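Local coordinates for protein endo-1,4-b-d-mannanase (Trichoderma reesei, PDB 1QNR) that probably hydrolyses internal beta-1,4 linkages of mannans, as an endo-acting mannanase of glycoside hydrolase family 5, at residues 12-17 and 49-54; 189-194 and 198-203. One frame throughout, in Å; residues are numbered along the deposited sequence.

In the fold
Contacts 1 and 2 follow one another along the chain, the first closing before the second opens, and their centres lie 19 Å apart. Both reach the parallel sheet of the TIM barrel: contact 1 through strand 52-54, contact 2 through strand 199-201, with strands 105-109 and 161-165 paired in sequence between them. Contact 1 sets a small antiparallel hairpin against the start of its barrel strand, whereas contact 2 sets the outer helix 178-194 against its own. They meet directly where Phe12 CE1 packs 3.8 Å from Leu199 CD1. The hairpin thus closes the N-terminal end of the barrel strands, while the helix packs on the outside of one of them, a framework for a family 5 catalytic domain.

Contact 1 of 2, residues 12-17 and 49-54; sequences FNIDGK and GLKVVR
Lys51 runs the apolar part of its side chain alongside Ile14. CB stands 4.5 Å from Ile14 CD1, so the isoleucine tip already faces the root of the lysine. CG stands farther off, and CD, the next atom of the zigzag, returns to 4.2 Å from Ile14 CD1. With chi2, chi3 and chi4 all near 180°, the chain stays extended and carries its charge beyond the apolar part. At the tip, NZ lies 4.4 Å from Lys17 CB, and it donates to a water at 3.0 Å. That water in turn gives a hydrogen to the carbonyl O of Ile14 (2.8 Å), with an angle of about 124° at the water. The same carbonyl also takes the bond from Lys17 N that closes the type I' turn, so that one oxygen accepts both the turn's N-H and the water that links it to Lys51.

On the barrel side, Ile14 CD1 rests 4.3 Å from Val52 CG2. The isoleucine's extended second torsion (chi2 172°) pushes CD1 into this position, and Phe21 and Lys105 also touch its side chain. Asp15, next in the turn, forms a salt bridge with Lys105. Since Lys51 directly precedes strand 52-54, the hairpin of strands 11-14 and 17-18 meets the N-terminal end of the barrel strands, as expected of a hairpin covering the bottom of a TIM barrel.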
loop_
_atom_site.group_PDB
_atom_site.type_symbol
_atom_site.label_atom_id
_atom_site.label_comp_id
_atom_site.label_asym_id
_atom_site.label_seq_id
_atom_site.Cartn_x
_atom_site.Cartn_y
_atom_site.Cartn_z
ATOM N N PHE A 12 -10.068 -11.820 6.345
ATOM C CA PHE A 12 -9.852 -10.803 7.363
ATOM C C PHE A 12 -11.059 -10.604 8.297
ATOM O O PHE A 12 -12.210 -10.749 7.845
ATOM C CB PHE A 12 -9.479 -9.431 6.723
ATOM C CG PHE A 12 -8.139 -9.484 5.995
ATOM C CD1 PHE A 12 -6.942 -9.390 6.700
ATOM C CD2 PHE A 12 -8.104 -9.657 4.633
ATOM C CE1 PHE A 12 -5.716 -9.435 6.025
ATOM C CE2 PHE A 12 -6.882 -9.720 3.963
ATOM C CZ PHE A 12 -5.665 -9.646 4.634
ATOM N N ASN A 13 -10.764 -10.294 9.559
ATOM C CA ASN A 13 -11.800 -9.940 10.543
ATOM C C ASN A 13 -11.653 -8.443 10.854
ATOM O O ASN A 13 -10.662 -8.018 11.444
ATOM C CB ASN A 13 -11.547 -10.794 11.827
ATOM C CG ASN A 13 -12.564 -10.552 12.905
ATOM O OD1 ASN A 13 -13.178 -9.497 12.980
ATOM N ND2 ASN A 13 -12.772 -11.529 13.848
ATOM N N ILE A 14 -12.644 -7.650 10.349
ATOM C CA ILE A 14 -12.584 -6.195 10.499
ATOM C C ILE A 14 -13.770 -5.792 11.395
ATOM O O ILE A 14 -14.937 -6.078 11.002
ATOM C CB ILE A 14 -12.725 -5.508 9.107
ATOM C CG1 ILE A 14 -11.619 -6.015 8.119
ATOM C CG2 ILE A 14 -12.757 -3.977 9.216
ATOM C CD1 ILE A 14 -11.870 -5.504 6.690
ATOM N N ASP A 15 -13.469 -5.243 12.570
ATOM C CA ASP A 15 -14.512 -4.846 13.539
ATOM C C ASP A 15 -15.523 -5.967 13.773
ATOM O O ASP A 15 -16.740 -5.733 13.924
ATOM C CB ASP A 15 -15.196 -3.568 13.048
ATOM C CG ASP A 15 -14.241 -2.359 13.090
ATOM O OD1 ASP A 15 -13.252 -2.414 13.838
ATOM O OD2 ASP A 15 -14.521 -1.388 12.380
ATOM N N GLY A 16 -14.970 -7.194 13.897
ATOM C CA GLY A 16 -15.819 -8.349 14.277
ATOM C C GLY A 16 -16.464 -9.058 13.146
ATOM O O GLY A 16 -17.142 -10.099 13.285
ATOM N N LYS A 17 -16.423 -8.539 11.916
ATOM C CA LYS A 17 -17.010 -9.103 10.746
ATOM C C LYS A 17 -15.974 -9.803 9.868
ATOM O O LYS A 17 -15.029 -9.126 9.417
ATOM C CB LYS A 17 -17.740 -7.995 9.916
ATOM C CG LYS A 17 -18.879 -7.471 10.862
ATOM C CD LYS A 17 -20.036 -8.464 10.730
ATOM C CE LYS A 17 -21.069 -8.449 11.855
ATOM N NZ LYS A 17 -22.096 -9.505 11.500
ATOM N N GLY A 49 -19.212 2.425 1.046
ATOM C CA GLY A 49 -19.129 1.033 1.510
ATOM C C GLY A 49 -17.741 0.423 1.533
ATOM O O GLY A 49 -17.630 -0.783 1.762
ATOM N N LEU A 50 -16.712 1.245 1.223
ATOM C CA LEU A 50 -15.334 0.758 1.264
ATOM C C LEU A 50 -14.879 0.733 2.727
ATOM O O LEU A 50 -15.239 1.630 3.536
ATOM C CB LEU A 50 -14.454 1.704 0.415
ATOM C CG LEU A 50 -14.825 1.725 -1.090
ATOM C CD1 LEU A 50 -13.926 2.749 -1.811
ATOM C CD2 LEU A 50 -14.709 0.367 -1.757
ATOM N N LYS A 51 -14.003 -0.217 3.027
ATOM C CA LYS A 51 -13.635 -0.400 4.476
ATOM C C LYS A 51 -12.181 -0.091 4.744
ATOM O O LYS A 51 -11.774 0.108 5.944
ATOM C CB LYS A 51 -13.862 -1.890 4.886
ATOM C CG LYS A 51 -15.392 -2.179 5.078
ATOM C CD LYS A 51 -15.540 -3.641 5.636
ATOM C CE LYS A 51 -17.048 -3.877 5.925
ATOM N NZ LYS A 51 -17.274 -5.289 6.506
ATOM N N VAL A 52 -11.311 -0.002 3.730
ATOM C CA VAL A 52 -9.836 0.112 3.893
ATOM C C VAL A 52 -9.285 1.129 2.887
ATOM O O VAL A 52 -9.723 1.134 1.709
ATOM C CB VAL A 52 -9.160 -1.268 3.656
ATOM C CG1 VAL A 52 -7.647 -1.147 4.034
ATOM C CG2 VAL A 52 -9.768 -2.391 4.510
ATOM N N VAL A 53 -8.377 1.986 3.358
ATOM C CA VAL A 53 -7.745 3.017 2.519
ATOM C C VAL A 53 -6.219 2.841 2.649
ATOM O O VAL A 53 -5.690 2.715 3.768
ATOM C CB VAL A 53 -8.118 4.477 2.950
ATOM C CG1 VAL A 53 -7.598 5.495 1.915
ATOM C CG2 VAL A 53 -9.612 4.610 3.079
ATOM N N ARG A 54 -5.515 2.897 1.502
ATOM C CA ARG A 54 -4.016 2.831 1.506
ATOM C C ARG A 54 -3.488 4.250 1.335
ATOM O O ARG A 54 -3.851 4.946 0.349
ATOM C CB ARG A 54 -3.576 1.818 0.448
ATOM C CG ARG A 54 -2.020 1.634 0.452
ATOM C CD ARG A 54 -1.717 0.277 -0.237
ATOM N NE ARG A 54 -0.262 0.084 -0.500
ATOM C CZ ARG A 54 0.348 0.429 -1.662
ATOM N NH1 ARG A 54 -0.333 1.065 -2.632
ATOM N NH2 ARG A 54 1.627 0.063 -1.813
HETATM O O HOH W 1 -16.441 -4.468 9.291
#

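Contact 2 of 2, residues 189-194 and 198-203; sequences QYVKSL and HLVTLG
Val200 CG2 is the meeting point of the apolar contact: it lies 3.7 Å from Val191 CG1 and equally 3.7 Å from Lys192 CE. The two valines cross at a slant, whereas the lysine methylenes slide past Val200 in the opposing direction, with CD 3.9 Å from the same Val200 CG2. Beyond them, Lys192 NZ donates to His198 O at 3.0 Å. The C=O...N angle is 139° and the donor is tilted 24° from the carbonyl plane, so the approach is oblique.

Val191 holds CG1 opposite its backbone N, which sends that methyl toward the strand, while the bend of Lys192 at chi2 folds its chain over Val200.

The same ammonium group is held by a salt bridge to Asp236, from outside the two segments, whose OD2 also accepts from Val200 N; one carboxylate thereby ties the lysine tip to the strand backbone. Putting a methionine in place of Lys192 would probably leave His198 O without this donor and Asp236 without its cationic mate, even if the cover on Val200 survived. His198 itself is positioned by hydrogen bonds of its ring nitrogens, ND1 with Asp195 OD2 and NE2 with Ser158 O. Farther out, Val191 also packs on Trp164 and on Val148 of helix 138-155.

The segment 189-194 of helix 178-194 and strand 199-201 run nearly antiparallel (161°), their axes 9.3 Å apart at closest approach. Here the helix of the beta-alpha-beta unit 161-165, 178-194, 199-201 packs on the strand that follows it, the repeating element of a TIM barrel.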
loop_
_atom_site.group_PDB
_atom_site.type_symbol
_atom_site.label_atom_id
_atom_site.label_comp_id
_atom_site.label_asym_id
_atom_site.label_seq_id
_atom_site.Cartn_x
_atom_site.Cartn_y
_atom_site.Cartn_z
ATOM N N GLN A 189 10.414 -8.555 11.401
ATOM C CA GLN A 189 10.679 -8.876 12.821
ATOM C C GLN A 189 10.839 -7.623 13.649
ATOM O O GLN A 189 10.287 -7.548 14.802
ATOM C CB GLN A 189 11.965 -9.757 12.978
ATOM C CG GLN A 189 11.818 -11.184 12.512
ATOM C CD GLN A 189 13.162 -11.936 12.530
ATOM O OE1 GLN A 189 14.151 -11.454 13.123
ATOM N NE2 GLN A 189 13.155 -13.101 11.933
ATOM N N TYR A 190 11.517 -6.575 13.157
ATOM C CA TYR A 190 11.644 -5.309 13.914
ATOM C C TYR A 190 10.304 -4.654 14.121
ATOM O O TYR A 190 9.978 -4.182 15.250
ATOM C CB TYR A 190 12.623 -4.382 13.152
ATOM C CG TYR A 190 12.814 -3.020 13.798
ATOM C CD1 TYR A 190 13.312 -2.964 15.112
ATOM C CD2 TYR A 190 12.511 -1.797 13.208
ATOM C CE1 TYR A 190 13.481 -1.762 15.831
ATOM C CE2 TYR A 190 12.721 -0.572 13.838
ATOM C CZ TYR A 190 13.158 -0.599 15.156
ATOM O OH TYR A 190 13.308 0.639 15.822
ATOM N N VAL A 191 9.453 -4.584 13.094
ATOM C CA VAL A 191 8.117 -3.971 13.273
ATOM C C VAL A 191 7.319 -4.741 14.322
ATOM O O VAL A 191 6.698 -4.098 15.223
ATOM C CB VAL A 191 7.314 -3.942 11.932
ATOM C CG1 VAL A 191 5.892 -3.356 12.121
ATOM C CG2 VAL A 191 8.044 -3.074 10.894
ATOM N N LYS A 192 7.353 -6.074 14.298
ATOM C CA LYS A 192 6.633 -6.875 15.315
ATOM C C LYS A 192 7.174 -6.626 16.722
ATOM O O LYS A 192 6.413 -6.733 17.736
ATOM C CB LYS A 192 6.650 -8.375 14.973
ATOM C CG LYS A 192 5.859 -8.700 13.680
ATOM C CD LYS A 192 4.351 -8.589 13.885
ATOM C CE LYS A 192 3.611 -9.363 12.771
ATOM N NZ LYS A 192 2.120 -9.248 12.845
ATOM N N SER A 193 8.463 -6.261 16.852
ATOM C CA SER A 193 9.051 -5.961 18.187
ATOM C C SER A 193 8.589 -4.625 18.733
ATOM O O SER A 193 8.719 -4.360 19.955
ATOM C CB SER A 193 10.609 -5.951 18.103
ATOM O OG SER A 193 11.202 -4.735 17.599
ATOM N N LEU A 194 8.071 -3.730 17.831
ATOM C CA LEU A 194 7.559 -2.444 18.245
ATOM C C LEU A 194 6.045 -2.450 18.469
ATOM O O LEU A 194 5.514 -1.496 19.114
ATOM C CB LEU A 194 7.772 -1.381 17.110
ATOM C CG LEU A 194 9.256 -1.156 16.755
ATOM C CD1 LEU A 194 9.339 -0.160 15.584
ATOM C CD2 LEU A 194 9.987 -0.513 17.967
ATOM N N HIS A 198 -0.750 -5.354 15.455
ATOM C CA HIS A 198 -1.116 -5.176 14.007
ATOM C C HIS A 198 -0.423 -6.108 13.038
ATOM O O HIS A 198 0.700 -6.628 13.280
ATOM C CB HIS A 198 -0.771 -3.710 13.588
ATOM C CG HIS A 198 -1.634 -2.678 14.291
ATOM N ND1 HIS A 198 -1.091 -1.679 15.120
ATOM C CD2 HIS A 198 -2.997 -2.502 14.225
ATOM C CE1 HIS A 198 -2.159 -0.943 15.518
ATOM N NE2 HIS A 198 -3.321 -1.440 15.050
ATOM N N LEU A 199 -1.165 -6.396 11.942
ATOM C CA LEU A 199 -0.625 -7.156 10.825
ATOM C C LEU A 199 0.504 -6.415 10.083
ATOM O O LEU A 199 0.592 -5.171 10.148
ATOM C CB LEU A 199 -1.772 -7.374 9.806
ATOM C CG LEU A 199 -2.986 -8.149 10.363
ATOM C CD1 LEU A 199 -4.139 -8.200 9.305
ATOM C CD2 LEU A 199 -2.604 -9.572 10.830
ATOM N N VAL A 200 1.420 -7.148 9.439
ATOM C CA VAL A 200 2.532 -6.612 8.657
ATOM C C VAL A 200 2.548 -7.310 7.282
ATOM O O VAL A 200 2.339 -8.512 7.141
ATOM C CB VAL A 200 3.863 -6.819 9.376
ATOM C CG1 VAL A 200 5.091 -6.223 8.650
ATOM C CG2 VAL A 200 3.848 -6.205 10.803
ATOM N N THR A 201 2.872 -6.509 6.216
ATOM C CA THR A 201 2.924 -7.050 4.855
ATOM C C THR A 201 4.066 -6.352 4.079
ATOM O O THR A 201 4.596 -5.309 4.521
ATOM C CB THR A 201 1.564 -6.888 4.121
ATOM O OG1 THR A 201 1.564 -7.667 2.887
ATOM C CG2 THR A 201 1.291 -5.431 3.822
ATOM N N LEU A 202 4.502 -6.908 2.944
ATOM C CA LEU A 202 5.652 -6.389 2.220
ATOM C C LEU A 202 5.314 -5.171 1.315
ATOM O O LEU A 202 6.145 -4.223 1.356
ATOM C CB LEU A 202 6.243 -7.551 1.359
ATOM C CG LEU A 202 7.488 -7.212 0.497
ATOM C CD1 LEU A 202 8.619 -6.564 1.290
ATOM C CD2 LEU A 202 8.016 -8.501 -0.203
ATOM N N GLY A 203 4.194 -5.179 0.576
ATOM C CA GLY A 203 3.936 -4.081 -0.361
ATOM C C GLY A 203 4.461 -4.303 -1.785
ATOM O O GLY A 203 4.437 -3.368 -2.568
#